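Local coordinates for enolase from the environmental genome shotgun sequencing of the Sargasso Sea (PDB 2QGY), which is of unknown specific function but, as a magnesium-binding member of the enolase superfamily, probably abstracts a proton alpha to a substrate carboxylate, at residues K12-N23 / K34-E44; S306-L315 / S337-F345. All coordinates share one frame; numbering follows the deposited sequence.

Overall arrangement
Contact 1 comes first along the chain and closes before contact 2 opens; their centres lie about 15 Å apart. The 12-23 / 34-44 pair forms the middle of the four-stranded antiparallel sheet in the N-terminal domain, completed by strands 48-53 and 373-379. Contact 2 belongs to the C-terminal barrel, where the start of helix 309-320 meets the chain leaving helix 334-338. The two touch directly: F36 packs on S306, and I38 reaches S308, V309 and F340, so sheet and barrel meet here. The side chain of K34 is about 11 Å and that of M307 about 13 Å from the bound magnesium ion, so neither contact belongs to its D200, E226 and E252 site.

Contact 1 of 2, residues K12-N23 / K34-E44; sequences KLSRLKIWITDN and KKFIIIKITTE
T21 and F36 meet at one end of the strand pair through two bonds: T21 N donates to F36 O, and F36 N returns a 2.8 Å bond to T21 OG1. The hydroxyl sits between backbone N and carbonyl carbon (chi1 61°), where it also donates to a water that in turn bonds D22 O and K34 O. K35 can be followed outward: CB lies 3.1 Å from T21 O and near I20 CG2, CG and CD run on past the same carbonyl, CE approaches N23 OD1, and after a bend at the last torsion NZ bonds N23 OD1 at 2.8 Å. T21 O, though buried, has no hydrogen-bonding partner. The strands form a beta hairpin with a long connecting loop in the capping-domain sheet of the enolase superfamily, interrupted at S14 and R15 by a classic beta bulge: S14 N (2.8 Å) and R15 N (3.1 Å) both donate to T42 O. L16, I18 and I20 share one face with I37, I39 and I41; I18 CG1 meets I39 CG2 at 3.9 Å, and helix 60-74 covers L16 and I18. On the other face the W19 ring turns an edge to I38 O, 3.4 Å from CE3, and CZ3 touches K40 CB, while K17 CG lies above one ring face, toward its rim. W19 NE1 bonds S370, and K40 NZ bridges E48 and E366.

Contact 2 of 2, residues S306-L315 / S337-F345; sequences SMSVSASAML and SKKFCELPF
L315 and F345 form the tight end of this contact: methyl CD1 of L315 sits over one face of the aromatic ring, 3.4 Å from F345 CG, a CH-pi contact in which the two side chains cross at about a right angle. F345 CG lies between its backbone N and carbonyl carbon (chi1 57°), and the ring reaches across to helix 309-320, where A311 CB meets F345 CE2 at 3.8 Å. The far rim points CZ at M307 O, 3.2 Å away and near the ring plane; this buried carbonyl has no hydrogen-bonding partner, and L343 CD2 also presses on it. A second anchor is polar: M307 N donates to S337 OG at 3.0 Å, the one direct hydrogen bond between the segments, and that hydroxyl is shared with Y333 O. Next to it S306 OG accepts from S308 N, an ST turn leading into the helix, and also from S308 OG, and bonds E52 OE1 as well. S308 OG meets the edge of the F340 ring, 3.6 Å from CE1, while its CB rests on C341 SG. Around S312 the contact is sparser: CB and OG meet only P344 CG on the facing segment, and a water donates to S312 OG and, weakly, to P344 O; S312 OG also bonds L360 O. Beyond it K338, K339 and E342 turn to solvent, E342 OE1 bonding H365. Helix 309-320 follows strand 298-299 in the beta/alpha barrel. L315 also packs on A352 and I354 of strand 351-354, and strands 37-43 and 48-53 of the N-terminal sheet flank S308 and V309.

Contact 1 of 2, residues K12-N23 / K34-E44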
loop_
_atom_site.group_PDB
_atom_site.type_symbol
_atom_site.label_atom_id
_atom_site.label_comp_id
_atom_site.label_asym_id
_atom_site.label_seq_id
_atom_site.Cartn_x
_atom_site.Cartn_y
_atom_site.Cartn_z
ATOM N N LYS A 12 8.796 2.868 27.955
ATOM C CA LYS A 12 8.861 4.021 27.061
ATOM C C LYS A 12 10.099 3.941 26.158
ATOM O O LYS A 12 11.109 3.371 26.536
ATOM C CB LYS A 12 8.887 5.333 27.852
ATOM C CG LYS A 12 7.578 5.712 28.547
ATOM C CD LYS A 12 7.503 7.228 28.772
ATOM C CE LYS A 12 6.974 7.590 30.163
ATOM N NZ LYS A 12 5.535 7.969 30.193
ATOM N N LEU A 13 10.002 4.507 24.958
ATOM C CA LEU A 13 11.134 4.550 24.043
ATOM C C LEU A 13 11.788 5.887 24.165
ATOM O O LEU A 13 11.104 6.894 24.341
ATOM C CB LEU A 13 10.684 4.324 22.589
ATOM C CG LEU A 13 9.858 3.076 22.291
ATOM C CD1 LEU A 13 9.547 2.992 20.805
ATOM C CD2 LEU A 13 10.592 1.778 22.743
ATOM N N SER A 14 13.110 5.925 24.078
ATOM C CA SER A 14 13.798 7.204 24.216
ATOM C C SER A 14 14.436 7.735 22.938
ATOM O O SER A 14 14.486 8.958 22.734
ATOM C CB SER A 14 14.786 7.222 25.392
ATOM O OG SER A 14 15.808 6.259 25.235
ATOM N N ARG A 15 14.896 6.834 22.065
ATOM C CA ARG A 15 15.679 7.282 20.933
ATOM C C ARG A 15 15.406 6.470 19.677
ATOM O O ARG A 15 15.144 5.283 19.764
ATOM C CB ARG A 15 17.162 7.228 21.283
ATOM C CG ARG A 15 18.027 8.161 20.472
ATOM C CD ARG A 15 19.440 8.268 21.096
ATOM N NE ARG A 15 19.420 8.958 22.389
ATOM C CZ ARG A 15 19.903 10.182 22.608
ATOM N NH1 ARG A 15 20.466 10.867 21.618
ATOM N NH2 ARG A 15 19.826 10.722 23.826
ATOM N N LEU A 16 15.444 7.161 18.534
ATOM C CA LEU A 16 15.384 6.516 17.219
ATOM C C LEU A 16 16.553 6.980 16.382
ATOM O O LEU A 16 16.823 8.174 16.297
ATOM C CB LEU A 16 14.059 6.833 16.505
ATOM C CG LEU A 16 13.857 6.350 15.039
ATOM C CD1 LEU A 16 13.771 4.844 14.939
ATOM C CD2 LEU A 16 12.595 6.996 14.444
ATOM N N LYS A 17 17.209 6.022 15.729
ATOM C CA LYS A 17 18.126 6.318 14.643
ATOM C C LYS A 17 17.709 5.529 13.398
ATOM O O LYS A 17 17.338 4.350 13.487
ATOM C CB LYS A 17 19.529 5.884 15.042
ATOM C CG LYS A 17 20.642 6.266 14.037
ATOM C CD LYS A 17 20.717 7.762 13.732
ATOM C CE LYS A 17 21.842 8.098 12.734
ATOM N NZ LYS A 17 23.170 8.236 13.434
ATOM N N ILE A 18 17.807 6.193 12.260
ATOM C CA ILE A 18 17.522 5.564 10.961
ATOM C C ILE A 18 18.693 5.875 10.038
ATOM O O ILE A 18 19.151 7.031 9.988
ATOM C CB ILE A 18 16.213 6.111 10.326
ATOM C CG1 ILE A 18 15.024 5.907 11.242
ATOM C CG2 ILE A 18 15.949 5.438 8.901
ATOM C CD1 ILE A 18 13.704 6.547 10.730
ATOM N N TRP A 19 19.166 4.860 9.308
ATOM C CA TRP A 19 20.117 5.072 8.219
ATOM C C TRP A 19 19.454 4.602 6.952
ATOM O O TRP A 19 18.794 3.559 6.961
ATOM C CB TRP A 19 21.355 4.197 8.396
ATOM C CG TRP A 19 22.205 4.482 9.584
ATOM C CD1 TRP A 19 23.360 5.205 9.593
ATOM C CD2 TRP A 19 22.024 3.990 10.923
ATOM N NE1 TRP A 19 23.901 5.227 10.862
ATOM C CE2 TRP A 19 23.101 4.491 11.698
ATOM C CE3 TRP A 19 21.058 3.177 11.547
ATOM C CZ2 TRP A 19 23.239 4.210 13.060
ATOM C CZ3 TRP A 19 21.186 2.912 12.921
ATOM C CH2 TRP A 19 22.285 3.406 13.646
ATOM N N ILE A 20 19.624 5.368 5.870
ATOM C CA ILE A 20 19.325 4.848 4.535
ATOM C C ILE A 20 20.640 4.740 3.778
ATOM O O ILE A 20 21.315 5.757 3.536
ATOM C CB ILE A 20 18.379 5.801 3.779
ATOM C CG1 ILE A 20 17.083 6.000 4.583
ATOM C CG2 ILE A 20 18.175 5.313 2.314
ATOM C CD1 ILE A 20 16.080 6.955 3.897
ATOM N N THR A 21 21.042 3.518 3.439
ATOM C CA THR A 21 22.331 3.342 2.787
ATOM C C THR A 21 22.288 3.863 1.335
ATOM O O THR A 21 21.247 3.829 0.679
ATOM C CB THR A 21 22.867 1.887 2.873
ATOM O OG1 THR A 21 21.961 0.973 2.215
ATOM C CG2 THR A 21 23.009 1.469 4.350
ATOM N N ASP A 22 23.419 4.359 0.841
ATOM C CA ASP A 22 23.506 4.710 -0.573
ATOM C C ASP A 22 23.591 3.418 -1.366
ATOM O O ASP A 22 23.861 2.360 -0.811
ATOM C CB ASP A 22 24.765 5.540 -0.851
ATOM C CG ASP A 22 24.600 6.473 -2.054
ATOM O OD1 ASP A 22 23.597 6.367 -2.806
ATOM O OD2 ASP A 22 25.489 7.325 -2.221
ATOM N N ASN A 23 23.374 3.494 -2.676
ATOM C CA ASN A 23 23.699 2.375 -3.520
ATOM C C ASN A 23 25.211 2.223 -3.535
ATOM O O ASN A 23 25.939 3.211 -3.570
ATOM C CB ASN A 23 23.191 2.612 -4.952
ATOM C CG ASN A 23 21.704 2.907 -4.995
ATOM O OD1 ASN A 23 21.289 4.061 -5.150
ATOM N ND2 ASN A 23 20.890 1.862 -4.863
ATOM N N LYS A 34 20.720 -2.233 -3.422
ATOM C CA LYS A 34 19.627 -1.268 -3.287
ATOM C C LYS A 34 19.934 -0.435 -2.046
ATOM O O LYS A 34 20.788 -0.823 -1.241
ATOM C CB LYS A 34 18.273 -1.998 -3.135
ATOM C CG LYS A 34 18.258 -3.005 -2.022
ATOM C CD LYS A 34 16.927 -3.801 -1.832
ATOM C CE LYS A 34 15.733 -2.874 -1.755
ATOM N NZ LYS A 34 14.534 -3.490 -1.108
ATOM N N LYS A 35 19.249 0.691 -1.881
ATOM C CA LYS A 35 19.327 1.454 -0.632
ATOM C C LYS A 35 18.601 0.644 0.467
ATOM O O LYS A 35 17.478 0.138 0.246
ATOM C CB LYS A 35 18.690 2.833 -0.787
ATOM C CG LYS A 35 19.277 3.660 -1.921
ATOM C CD LYS A 35 18.816 5.116 -1.841
ATOM C CE LYS A 35 19.444 5.997 -2.940
ATOM N NZ LYS A 35 19.104 5.540 -4.312
ATOM N N PHE A 36 19.242 0.468 1.626
ATOM C CA PHE A 36 18.598 -0.227 2.751
ATOM C C PHE A 36 18.155 0.815 3.788
ATOM O O PHE A 36 18.738 1.888 3.859
ATOM C CB PHE A 36 19.584 -1.223 3.383
ATOM C CG PHE A 36 20.200 -2.185 2.391
ATOM C CD1 PHE A 36 19.397 -3.005 1.610
ATOM C CD2 PHE A 36 21.583 -2.291 2.263
ATOM C CE1 PHE A 36 19.974 -3.942 0.720
ATOM C CE2 PHE A 36 22.157 -3.201 1.389
ATOM C CZ PHE A 36 21.355 -4.022 0.608
ATOM N N ILE A 37 17.142 0.469 4.578
ATOM C CA ILE A 37 16.621 1.314 5.637
ATOM C C ILE A 37 16.751 0.490 6.904
ATOM O O ILE A 37 16.011 -0.453 7.111
ATOM C CB ILE A 37 15.134 1.665 5.398
ATOM C CG1 ILE A 37 14.970 2.331 4.018
ATOM C CG2 ILE A 37 14.577 2.494 6.590
ATOM C CD1 ILE A 37 13.476 2.500 3.561
ATOM N N ILE A 38 17.698 0.873 7.742
ATOM C CA ILE A 38 17.985 0.138 8.970
ATOM C C ILE A 38 17.742 1.090 10.136
ATOM O O ILE A 38 18.126 2.242 10.053
ATOM C CB ILE A 38 19.420 -0.347 8.949
ATOM C CG1 ILE A 38 19.565 -1.375 7.802
ATOM C CG2 ILE A 38 19.770 -0.982 10.287
ATOM C CD1 ILE A 38 20.942 -1.908 7.597
ATOM N N ILE A 39 17.066 0.623 11.182
ATOM C CA ILE A 39 16.768 1.484 12.335
ATOM C C ILE A 39 17.311 0.905 13.634
ATOM O O ILE A 39 17.493 -0.300 13.771
ATOM C CB ILE A 39 15.236 1.771 12.466
ATOM C CG1 ILE A 39 14.489 0.611 13.147
ATOM C CG2 ILE A 39 14.622 2.068 11.087
ATOM C CD1 ILE A 39 13.017 0.953 13.446
ATOM N N LYS A 40 17.560 1.790 14.602
ATOM C CA LYS A 40 17.883 1.350 15.943
ATOM C C LYS A 40 17.023 2.177 16.891
ATOM O O LYS A 40 17.016 3.399 16.814
ATOM C CB LYS A 40 19.369 1.580 16.255
ATOM C CG LYS A 40 19.744 0.915 17.559
ATOM C CD LYS A 40 21.213 1.174 17.971
ATOM C CE LYS A 40 21.374 2.451 18.748
ATOM N NZ LYS A 40 22.837 2.583 19.125
ATOM N N ILE A 41 16.304 1.488 17.763
ATOM C CA ILE A 41 15.438 2.099 18.777
ATOM C C ILE A 41 16.111 1.802 20.113
ATOM O O ILE A 41 16.571 0.683 20.329
ATOM C CB ILE A 41 14.027 1.465 18.735
ATOM C CG1 ILE A 41 13.255 1.964 17.489
ATOM C CG2 ILE A 41 13.253 1.757 20.027
ATOM C CD1 ILE A 41 11.831 1.441 17.361
ATOM N N THR A 42 16.188 2.813 20.983
ATOM C CA THR A 42 16.691 2.641 22.357
ATOM C C THR A 42 15.540 2.910 23.330
ATOM O O THR A 42 14.836 3.923 23.207
ATOM C CB THR A 42 17.848 3.632 22.675
ATOM O OG1 THR A 42 18.819 3.581 21.622
ATOM C CG2 THR A 42 18.546 3.248 24.027
ATOM N N THR A 43 15.318 1.989 24.257
ATOM C CA THR A 43 14.272 2.216 25.240
ATOM C C THR A 43 14.797 3.122 26.351
ATOM O O THR A 43 16.001 3.362 26.457
ATOM C CB THR A 43 13.790 0.912 25.898
ATOM O OG1 THR A 43 14.814 0.404 26.765
ATOM C CG2 THR A 43 13.417 -0.144 24.837
ATOM N N GLU A 44 13.881 3.560 27.207
ATOM C CA GLU A 44 14.208 4.374 28.382
ATOM C C GLU A 44 15.170 3.640 29.336
ATOM O O GLU A 44 15.997 4.268 30.014
ATOM C CB GLU A 44 12.915 4.732 29.102
ATOM C CG GLU A 44 13.013 5.931 29.987
ATOM C CD GLU A 44 11.651 6.464 30.367
ATOM O OE1 GLU A 44 10.887 5.735 31.059
ATOM O OE2 GLU A 44 11.354 7.612 29.966
HETATM O O HOH W 1 23.089 -0.042 -0.131
HETATM O O HOH W 2 17.941 1.520 -4.621
#

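Contact 2 of 2, residues S306-L315 / S337-F345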
loop_
_atom_site.group_PDB
_atom_site.type_symbol
_atom_site.label_atom_id
_atom_site.label_comp_id
_atom_site.label_asym_id
_atom_site.label_seq_id
_atom_site.Cartn_x
_atom_site.Cartn_y
_atom_site.Cartn_z
ATOM N N SER A 306 19.076 -5.914 3.275
ATOM C CA SER A 306 20.463 -6.228 3.689
ATOM C C SER A 306 20.549 -7.641 4.223
ATOM O O SER A 306 19.558 -8.211 4.646
ATOM C CB SER A 306 20.962 -5.280 4.753
ATOM O OG SER A 306 20.678 -5.783 6.056
ATOM N N MET A 307 21.756 -8.199 4.219
ATOM C CA MET A 307 21.946 -9.525 4.796
ATOM C C MET A 307 22.321 -9.421 6.278
ATOM O O MET A 307 22.890 -10.366 6.854
ATOM C CB MET A 307 22.965 -10.378 3.985
ATOM C CG MET A 307 22.519 -10.830 2.546
ATOM S SD MET A 307 21.126 -11.988 2.576
ATOM C CE MET A 307 19.762 -10.875 2.202
ATOM N N SER A 308 21.970 -8.290 6.904
ATOM C CA SER A 308 22.192 -8.077 8.320
ATOM C C SER A 308 20.881 -8.256 9.092
ATOM O O SER A 308 20.495 -9.398 9.383
ATOM C CB SER A 308 22.874 -6.706 8.575
ATOM O OG SER A 308 22.070 -5.566 8.227
ATOM N N VAL A 309 20.181 -7.166 9.379
ATOM C CA VAL A 309 19.001 -7.193 10.290
ATOM C C VAL A 309 17.832 -8.009 9.693
ATOM O O VAL A 309 17.324 -8.944 10.325
ATOM C CB VAL A 309 18.534 -5.750 10.680
ATOM C CG1 VAL A 309 17.371 -5.804 11.621
ATOM C CG2 VAL A 309 19.688 -4.966 11.350
ATOM N N SER A 310 17.433 -7.679 8.475
ATOM C CA SER A 310 16.377 -8.458 7.780
ATOM C C SER A 310 16.718 -9.942 7.672
ATOM O O SER A 310 15.866 -10.799 7.968
ATOM C CB SER A 310 16.129 -7.913 6.388
ATOM O OG SER A 310 15.579 -6.619 6.440
ATOM N N ALA A 311 17.938 -10.264 7.251
ATOM C CA ALA A 311 18.301 -11.691 7.134
ATOM C C ALA A 311 18.202 -12.400 8.485
ATOM O O ALA A 311 17.714 -13.534 8.561
ATOM C CB ALA A 311 19.702 -11.901 6.468
ATOM N N SER A 312 18.664 -11.761 9.560
ATOM C CA SER A 312 18.587 -12.401 10.875
ATOM C C SER A 312 17.158 -12.653 11.319
ATOM O O SER A 312 16.846 -13.729 11.825
ATOM C CB SER A 312 19.314 -11.576 11.932
ATOM O OG SER A 312 19.294 -12.285 13.160
ATOM N N ALA A 313 16.281 -11.663 11.135
ATOM C CA ALA A 313 14.854 -11.846 11.453
ATOM C C ALA A 313 14.279 -13.012 10.641
ATOM O O ALA A 313 13.556 -13.877 11.181
ATOM C CB ALA A 313 14.091 -10.560 11.144
ATOM N N MET A 314 14.619 -13.056 9.359
ATOM C CA MET A 314 14.103 -14.106 8.484
ATOM C C MET A 314 14.531 -15.479 9.017
ATOM O O MET A 314 13.720 -16.401 9.127
ATOM C CB MET A 314 14.626 -13.907 7.047
ATOM C CG MET A 314 14.213 -15.023 6.010
ATOM S SD MET A 314 14.939 -14.885 4.393
ATOM C CE MET A 314 16.694 -15.011 4.761
ATOM N N LEU A 315 15.815 -15.626 9.302
ATOM C CA LEU A 315 16.328 -16.911 9.780
ATOM C C LEU A 315 15.671 -17.324 11.085
ATOM O O LEU A 315 15.267 -18.499 11.255
ATOM C CB LEU A 315 17.864 -16.886 9.898
ATOM C CG LEU A 315 18.634 -16.602 8.611
ATOM C CD1 LEU A 315 20.126 -16.616 8.895
ATOM C CD2 LEU A 315 18.263 -17.627 7.500
ATOM N N SER A 337 27.346 -6.444 3.414
ATOM C CA SER A 337 26.715 -6.317 4.724
ATOM C C SER A 337 27.769 -6.523 5.815
ATOM O O SER A 337 27.705 -5.912 6.893
ATOM C CB SER A 337 25.589 -7.332 4.869
ATOM O OG SER A 337 24.580 -7.117 3.891
ATOM N N LYS A 338 28.741 -7.395 5.528
ATOM C CA LYS A 338 29.838 -7.629 6.471
ATOM C C LYS A 338 30.684 -6.383 6.742
ATOM O O LYS A 338 31.374 -6.306 7.768
ATOM C CB LYS A 338 30.707 -8.773 5.988
ATOM C CG LYS A 338 30.044 -10.142 6.185
ATOM C CD LYS A 338 30.990 -11.252 5.828
ATOM C CE LYS A 338 30.436 -12.582 6.295
ATOM N NZ LYS A 338 31.266 -13.688 5.725
ATOM N N LYS A 339 30.642 -5.420 5.834
ATOM C CA LYS A 339 31.366 -4.150 6.045
ATOM C C LYS A 339 30.944 -3.459 7.335
ATOM O O LYS A 339 31.770 -2.831 8.014
ATOM C CB LYS A 339 31.183 -3.189 4.874
ATOM C CG LYS A 339 31.838 -3.598 3.569
ATOM C CD LYS A 339 31.424 -2.605 2.481
ATOM C CE LYS A 339 32.074 -2.941 1.140
ATOM N NZ LYS A 339 33.524 -2.645 1.165
ATOM N N PHE A 340 29.659 -3.547 7.680
ATOM C CA PHE A 340 29.173 -2.835 8.859
ATOM C C PHE A 340 28.566 -3.758 9.927
ATOM O O PHE A 340 28.249 -3.303 11.006
ATOM C CB PHE A 340 28.178 -1.731 8.446
ATOM C CG PHE A 340 26.928 -2.273 7.783
ATOM C CD1 PHE A 340 25.836 -2.673 8.554
ATOM C CD2 PHE A 340 26.868 -2.394 6.403
ATOM C CE1 PHE A 340 24.689 -3.180 7.935
ATOM C CE2 PHE A 340 25.726 -2.894 5.770
ATOM C CZ PHE A 340 24.637 -3.289 6.548
ATOM N N CYS A 341 28.391 -5.044 9.626
ATOM C CA CYS A 341 27.730 -5.948 10.582
ATOM C C CYS A 341 28.553 -7.218 10.742
ATOM O O CYS A 341 28.945 -7.815 9.753
ATOM C CB CYS A 341 26.309 -6.324 10.101
ATOM S SG CYS A 341 25.364 -7.430 11.211
ATOM N N GLU A 342 28.804 -7.616 11.988
ATOM C CA GLU A 342 29.371 -8.943 12.262
ATOM C C GLU A 342 28.197 -9.909 12.230
ATOM O O GLU A 342 27.488 -10.094 13.219
ATOM C CB GLU A 342 30.121 -8.946 13.610
ATOM C CG GLU A 342 31.363 -8.045 13.583
ATOM C CD GLU A 342 32.014 -7.764 14.960
ATOM O OE1 GLU A 342 32.816 -6.803 15.016
ATOM O OE2 GLU A 342 31.737 -8.461 15.981
ATOM N N LEU A 343 27.950 -10.482 11.056
ATOM C CA LEU A 343 26.681 -11.184 10.808
ATOM C C LEU A 343 26.386 -12.268 11.829
ATOM O O LEU A 343 27.288 -13.019 12.207
ATOM C CB LEU A 343 26.652 -11.795 9.404
ATOM C CG LEU A 343 26.886 -10.854 8.227
ATOM C CD1 LEU A 343 26.723 -11.628 6.919
ATOM C CD2 LEU A 343 25.945 -9.660 8.267
ATOM N N PRO A 344 25.116 -12.356 12.287
ATOM C CA PRO A 344 24.781 -13.316 13.352
ATOM C C PRO A 344 24.472 -14.738 12.845
ATOM O O PRO A 344 23.805 -15.524 13.531
ATOM C CB PRO A 344 23.541 -12.680 13.979
ATOM C CG PRO A 344 22.850 -12.040 12.850
ATOM C CD PRO A 344 23.935 -11.567 11.878
ATOM N N PHE A 345 24.949 -15.067 11.654
ATOM C CA PHE A 345 24.784 -16.398 11.108
ATOM C C PHE A 345 25.972 -16.701 10.209
ATOM O O PHE A 345 26.658 -15.785 9.744
ATOM C CB PHE A 345 23.458 -16.477 10.315
ATOM C CG PHE A 345 23.356 -15.456 9.213
ATOM C CD1 PHE A 345 23.829 -15.738 7.931
ATOM C CD2 PHE A 345 22.780 -14.203 9.453
ATOM C CE1 PHE A 345 23.752 -14.762 6.892
ATOM C CE2 PHE A 345 22.693 -13.242 8.425
ATOM C CZ PHE A 345 23.183 -13.528 7.145
HETATM O O HOH W 3 20.573 -14.986 12.616
#